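Local coordinates for DUF3218 domain-containing protein (Pseudomonas aeruginosa, PDB 2IGS), which is of unknown function but belongs to a mostly helical family that is probably a distant relative of the lysozymes, at residues 134-148 and 183-197. Sequence-based numbering, arbitrary orientation.
Sequences FSTDASGGISQESGL and LRLDAPNFSDVFNTI. With ACY (acetic acid), chain V.
L148 and F134 pack against F190 and F194, one helical turn apart at the start of helix 190-200. L148 buries more surface than any other residue of 134-148. Its CD1 branch faces the F194 ring, 3.5 Å from F194 CD2, with the F190 ring beside it, and its CD2 branch reaches V193 CG1 and I197 CD1. F190 and F194 both hold CG anti to the backbone N (chi1 -174° and -173°), which sends their rings to the same side of the helix. F194 CE2 sits over one face of the F134 ring, toward its rim, 3.9 Å from F134 CZ. The two ring planes are 53° apart and their centroids 5.6 Å apart.

L185 extends the apolar patch outward. Its CA lies over the centre of one face of the F190 ring. Its CD2 reaches F134 CE2 at 3.9 Å and I142 CG2 at 4.0 Å, while CD1 rests on Q144 CA. The backbones meet beside it: L185 N donates to S146 O at 2.9 Å. Next to this bond, a water accepts from L148 N and donates to L183 O. S146 OG in turn donates to S135 O, tying the loop to itself.

At the outer edge, E145 OE1 stands over one face of the R184 guanidinium, 3.6 Å from R184 NH1. This salt bridge rests on charge alone. E145 OE1 also pairs with R157.

The contact joins the loop linking antiparallel strands 132-134 and 148-150 to the turns before helix 190-200 and to the first turns of that helix. Deeper in, F194 and I197 touch V132, and the far end of the loop meets a second subunit.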
loop_
_atom_site.group_PDB
_atom_site.type_symbol
_atom_site.label_atom_id
_atom_site.label_comp_id
_atom_site.label_asym_id
_atom_site.label_seq_id
_atom_site.Cartn_x
_atom_site.Cartn_y
_atom_site.Cartn_z
ATOM N N PHE F 134 -7.277 12.727 34.408
ATOM C CA PHE F 134 -8.405 12.460 33.528
ATOM C C PHE F 134 -8.030 11.705 32.249
ATOM O O PHE F 134 -7.027 12.008 31.590
ATOM C CB PHE F 134 -9.080 13.768 33.154
ATOM C CG PHE F 134 -9.694 14.500 34.330
ATOM C CD1 PHE F 134 -9.039 15.582 34.912
ATOM C CD2 PHE F 134 -10.924 14.110 34.844
ATOM C CE1 PHE F 134 -9.608 16.257 35.999
ATOM C CE2 PHE F 134 -11.499 14.774 35.889
ATOM C CZ PHE F 134 -10.838 15.854 36.484
ATOM N N SER F 135 -8.856 10.725 31.893
ATOM C CA SER F 135 -8.772 10.154 30.575
ATOM C C SER F 135 -9.142 11.243 29.554
ATOM O O SER F 135 -9.709 12.290 29.889
ATOM C CB SER F 135 -9.646 8.909 30.439
ATOM O OG SER F 135 -11.023 9.222 30.380
ATOM N N THR F 136 -8.812 10.957 28.307
ATOM C CA THR F 136 -8.802 11.904 27.230
ATOM C C THR F 136 -9.828 11.479 26.164
ATOM O O THR F 136 -10.162 10.297 26.091
ATOM C CB THR F 136 -7.332 11.910 26.724
ATOM O OG1 THR F 136 -6.615 12.960 27.383
ATOM C CG2 THR F 136 -7.223 12.052 25.283
ATOM N N ASP F 137 -10.365 12.435 25.399
ATOM C CA ASP F 137 -11.076 12.116 24.152
ATOM C C ASP F 137 -10.031 11.820 23.059
ATOM O O ASP F 137 -8.848 11.777 23.331
ATOM C CB ASP F 137 -12.029 13.261 23.712
ATOM C CG ASP F 137 -11.294 14.603 23.491
ATOM O OD1 ASP F 137 -10.090 14.589 23.176
ATOM O OD2 ASP F 137 -11.913 15.677 23.631
ATOM N N ALA F 138 -10.473 11.656 21.836
ATOM C CA ALA F 138 -9.594 11.332 20.711
ATOM C C ALA F 138 -8.787 12.525 20.166
ATOM O O ALA F 138 -7.965 12.369 19.253
ATOM C CB ALA F 138 -10.405 10.672 19.597
ATOM N N SER F 139 -9.021 13.698 20.751
ATOM C CA SER F 139 -8.411 14.970 20.301
ATOM C C SER F 139 -7.452 15.550 21.342
ATOM O O SER F 139 -6.960 16.683 21.208
ATOM C CB SER F 139 -9.503 15.974 19.947
ATOM O OG SER F 139 -10.392 15.368 19.025
ATOM N N GLY F 140 -7.188 14.747 22.366
ATOM C CA GLY F 140 -6.305 15.116 23.446
ATOM C C GLY F 140 -6.981 15.956 24.517
ATOM O O GLY F 140 -6.309 16.419 25.415
ATOM N N GLY F 141 -8.297 16.160 24.437
ATOM C CA GLY F 141 -8.967 17.048 25.388
ATOM C C GLY F 141 -9.595 16.247 26.515
ATOM O O GLY F 141 -9.393 15.033 26.625
ATOM N N ILE F 142 -10.343 16.936 27.359
ATOM C CA ILE F 142 -11.133 16.303 28.386
ATOM C C ILE F 142 -12.599 16.690 28.059
ATOM O O ILE F 142 -12.888 17.832 27.721
ATOM C CB ILE F 142 -10.650 16.735 29.828
ATOM C CG1 ILE F 142 -9.196 16.293 30.086
ATOM C CG2 ILE F 142 -11.588 16.194 30.929
ATOM C CD1 ILE F 142 -8.513 16.938 31.353
ATOM N N SER F 143 -13.497 15.713 28.074
ATOM C CA SER F 143 -14.932 15.955 27.857
ATOM C C SER F 143 -15.666 15.271 28.995
ATOM O O SER F 143 -15.023 14.598 29.804
ATOM C CB SER F 143 -15.390 15.366 26.526
ATOM O OG SER F 143 -15.564 13.960 26.655
ATOM N N GLN F 144 -16.994 15.412 29.058
ATOM C CA GLN F 144 -17.750 14.737 30.105
ATOM C C GLN F 144 -17.833 13.245 29.920
ATOM O O GLN F 144 -18.382 12.568 30.761
ATOM C CB GLN F 144 -19.150 15.332 30.365
ATOM C CG GLN F 144 -19.633 16.433 29.440
ATOM C CD GLN F 144 -20.755 17.245 30.086
ATOM O OE1 GLN F 144 -21.362 16.821 31.082
ATOM N NE2 GLN F 144 -21.038 18.411 29.526
ATOM N N GLU F 145 -17.276 12.732 28.828
ATOM C CA GLU F 145 -17.133 11.291 28.649
ATOM C C GLU F 145 -15.873 10.764 29.316
ATOM O O GLU F 145 -15.738 9.557 29.473
ATOM C CB GLU F 145 -17.114 10.904 27.166
ATOM C CG GLU F 145 -18.473 10.929 26.461
ATOM C CD GLU F 145 -19.483 9.947 27.039
ATOM O OE1 GLU F 145 -19.091 9.003 27.752
ATOM O OE2 GLU F 145 -20.690 10.112 26.773
ATOM N N SER F 146 -14.946 11.661 29.665
ATOM C CA SER F 146 -13.707 11.289 30.350
ATOM C C SER F 146 -13.930 10.737 31.754
ATOM O O SER F 146 -14.924 11.062 32.420
ATOM C CB SER F 146 -12.753 12.491 30.456
ATOM O OG SER F 146 -12.335 12.919 29.174
ATOM N N GLY F 147 -12.987 9.909 32.200
ATOM C CA GLY F 147 -12.986 9.374 33.549
ATOM C C GLY F 147 -11.596 9.436 34.129
ATOM O O GLY F 147 -10.843 10.352 33.844
ATOM N N LEU F 148 -11.255 8.435 34.928
ATOM C CA LEU F 148 -10.000 8.393 35.656
ATOM C C LEU F 148 -8.853 7.814 34.838
ATOM O O LEU F 148 -8.952 6.715 34.277
ATOM C CB LEU F 148 -10.183 7.513 36.901
ATOM C CG LEU F 148 -10.582 8.085 38.263
ATOM C CD1 LEU F 148 -10.761 9.574 38.214
ATOM C CD2 LEU F 148 -11.793 7.361 38.849
ATOM N N LEU F 183 -16.042 4.670 35.195
ATOM C CA LEU F 183 -16.784 5.793 35.788
ATOM C C LEU F 183 -16.593 7.115 35.020
ATOM O O LEU F 183 -15.454 7.547 34.790
ATOM C CB LEU F 183 -16.464 5.928 37.286
ATOM C CG LEU F 183 -17.423 6.809 38.097
ATOM C CD1 LEU F 183 -18.700 6.065 38.387
ATOM C CD2 LEU F 183 -16.752 7.241 39.407
ATOM N N ARG F 184 -17.705 7.730 34.603
ATOM C CA ARG F 184 -17.689 9.027 33.895
ATOM C C ARG F 184 -17.544 10.179 34.897
ATOM O O ARG F 184 -17.993 10.069 36.035
ATOM C CB ARG F 184 -18.945 9.200 33.012
ATOM C CG ARG F 184 -18.932 8.335 31.743
ATOM C CD ARG F 184 -20.313 8.040 31.125
ATOM N NE ARG F 184 -20.300 6.720 30.478
ATOM C CZ ARG F 184 -21.064 6.335 29.453
ATOM N NH1 ARG F 184 -21.940 7.159 28.897
ATOM N NH2 ARG F 184 -20.939 5.107 28.973
ATOM N N LEU F 185 -16.915 11.277 34.477
ATOM C CA LEU F 185 -16.617 12.396 35.390
ATOM C C LEU F 185 -17.843 13.178 35.908
ATOM O O LEU F 185 -17.737 13.948 36.874
ATOM C CB LEU F 185 -15.526 13.322 34.853
ATOM C CG LEU F 185 -15.716 14.124 33.574
ATOM C CD1 LEU F 185 -16.927 15.062 33.644
ATOM C CD2 LEU F 185 -14.464 14.913 33.328
ATOM N N ASP F 186 -18.997 12.980 35.280
ATOM C CA ASP F 186 -20.214 13.616 35.754
ATOM C C ASP F 186 -21.053 12.691 36.642
ATOM O O ASP F 186 -22.148 13.062 37.052
ATOM C CB ASP F 186 -21.031 14.228 34.596
ATOM C CG ASP F 186 -21.459 13.202 33.537
ATOM O OD1 ASP F 186 -21.244 11.981 33.713
ATOM O OD2 ASP F 186 -22.040 13.634 32.511
ATOM N N ALA F 187 -20.524 11.507 36.957
ATOM C CA ALA F 187 -21.144 10.610 37.933
ATOM C C ALA F 187 -21.205 11.224 39.340
ATOM O O ALA F 187 -20.298 11.967 39.732
ATOM C CB ALA F 187 -20.426 9.254 37.971
ATOM N N PRO F 188 -22.273 10.910 40.110
ATOM C CA PRO F 188 -22.437 11.556 41.421
ATOM C C PRO F 188 -21.366 11.126 42.427
ATOM O O PRO F 188 -21.036 11.881 43.344
ATOM C CB PRO F 188 -23.832 11.108 41.858
ATOM C CG PRO F 188 -24.036 9.806 41.158
ATOM C CD PRO F 188 -23.383 9.976 39.821
ATOM N N ASN F 189 -20.791 9.943 42.231
ATOM C CA ASN F 189 -19.687 9.501 43.098
ATOM C C ASN F 189 -18.240 9.739 42.585
ATOM O O ASN F 189 -17.253 9.323 43.232
ATOM C CB ASN F 189 -19.916 8.054 43.572
ATOM C CG ASN F 189 -19.888 7.033 42.439
ATOM O OD1 ASN F 189 -19.332 5.942 42.607
ATOM N ND2 ASN F 189 -20.497 7.361 41.302
ATOM N N PHE F 190 -18.107 10.438 41.452
ATOM C CA PHE F 190 -16.785 10.610 40.814
ATOM C C PHE F 190 -15.770 11.345 41.689
ATOM O O PHE F 190 -14.618 10.899 41.796
ATOM C CB PHE F 190 -16.896 11.277 39.427
ATOM C CG PHE F 190 -15.585 11.334 38.667
ATOM C CD1 PHE F 190 -15.165 10.252 37.896
ATOM C CD2 PHE F 190 -14.784 12.472 38.718
ATOM C CE1 PHE F 190 -13.942 10.295 37.187
ATOM C CE2 PHE F 190 -13.552 12.529 38.026
ATOM C CZ PHE F 190 -13.137 11.446 37.261
ATOM N N SER F 191 -16.183 12.465 42.285
ATOM C CA SER F 191 -15.288 13.241 43.140
ATOM C C SER F 191 -14.808 12.413 44.320
ATOM O O SER F 191 -13.603 12.387 44.617
ATOM C CB SER F 191 -15.978 14.493 43.677
ATOM O OG SER F 191 -16.556 15.214 42.605
ATOM N N ASP F 192 -15.755 11.757 44.994
ATOM C CA ASP F 192 -15.419 10.829 46.065
ATOM C C ASP F 192 -14.444 9.736 45.599
ATOM O O ASP F 192 -13.460 9.480 46.284
ATOM C CB ASP F 192 -16.683 10.213 46.665
ATOM C CG ASP F 192 -17.404 11.153 47.650
ATOM O OD1 ASP F 192 -16.939 12.294 47.911
ATOM O OD2 ASP F 192 -18.465 10.735 48.173
ATOM N N VAL F 193 -14.722 9.103 44.452
ATOM C CA VAL F 193 -13.898 7.982 43.938
ATOM C C VAL F 193 -12.531 8.468 43.462
ATOM O O VAL F 193 -11.511 7.871 43.792
ATOM C CB VAL F 193 -14.635 7.124 42.820
ATOM C CG1 VAL F 193 -13.700 6.070 42.196
ATOM C CG2 VAL F 193 -15.845 6.407 43.399
ATOM N N PHE F 194 -12.525 9.571 42.727
ATOM C CA PHE F 194 -11.304 10.246 42.307
ATOM C C PHE F 194 -10.368 10.436 43.512
ATOM O O PHE F 194 -9.170 10.122 43.456
ATOM C CB PHE F 194 -11.662 11.608 41.679
ATOM C CG PHE F 194 -10.495 12.338 41.057
ATOM C CD1 PHE F 194 -9.402 12.734 41.819
ATOM C CD2 PHE F 194 -10.522 12.681 39.712
ATOM C CE1 PHE F 194 -8.343 13.417 41.242
ATOM C CE2 PHE F 194 -9.476 13.386 39.130
ATOM C CZ PHE F 194 -8.384 13.752 39.901
ATOM N N ASN F 195 -10.934 10.923 44.605
ATOM C CA ASN F 195 -10.132 11.292 45.768
ATOM C C ASN F 195 -9.771 10.220 46.787
ATOM O O ASN F 195 -8.699 10.294 47.401
ATOM C CB ASN F 195 -10.642 12.587 46.373
ATOM C CG ASN F 195 -10.280 13.756 45.485
ATOM O OD1 ASN F 195 -9.098 14.006 45.261
ATOM N ND2 ASN F 195 -11.281 14.403 44.887
ATOM N N THR F 196 -10.634 9.211 46.891
ATOM C CA THR F 196 -10.329 7.933 47.545
ATOM C C THR F 196 -9.104 7.251 46.925
ATOM O O THR F 196 -8.207 6.785 47.643
ATOM C CB THR F 196 -11.510 6.926 47.415
ATOM O OG1 THR F 196 -12.672 7.507 47.984
ATOM C CG2 THR F 196 -11.228 5.653 48.185
ATOM N N ILE F 197 -9.099 7.170 45.604
ATOM C CA ILE F 197 -8.043 6.479 44.864
ATOM C C ILE F 197 -6.750 7.259 45.019
ATOM O O ILE F 197 -5.717 6.698 45.379
ATOM C CB ILE F 197 -8.404 6.260 43.355
ATOM C CG1 ILE F 197 -9.575 5.251 43.233
ATOM C CG2 ILE F 197 -7.168 5.778 42.581
ATOM C CD1 ILE F 197 -10.075 5.024 41.789
HETATM C C ACY V . -13.192 8.798 26.753
HETATM O O ACY V . -12.098 8.796 27.432
HETATM O OXT ACY V . -13.626 9.722 25.983
HETATM C CH3 ACY V . -14.088 7.598 26.863
HETATM O O HOH W 1 -13.117 6.223 35.270
#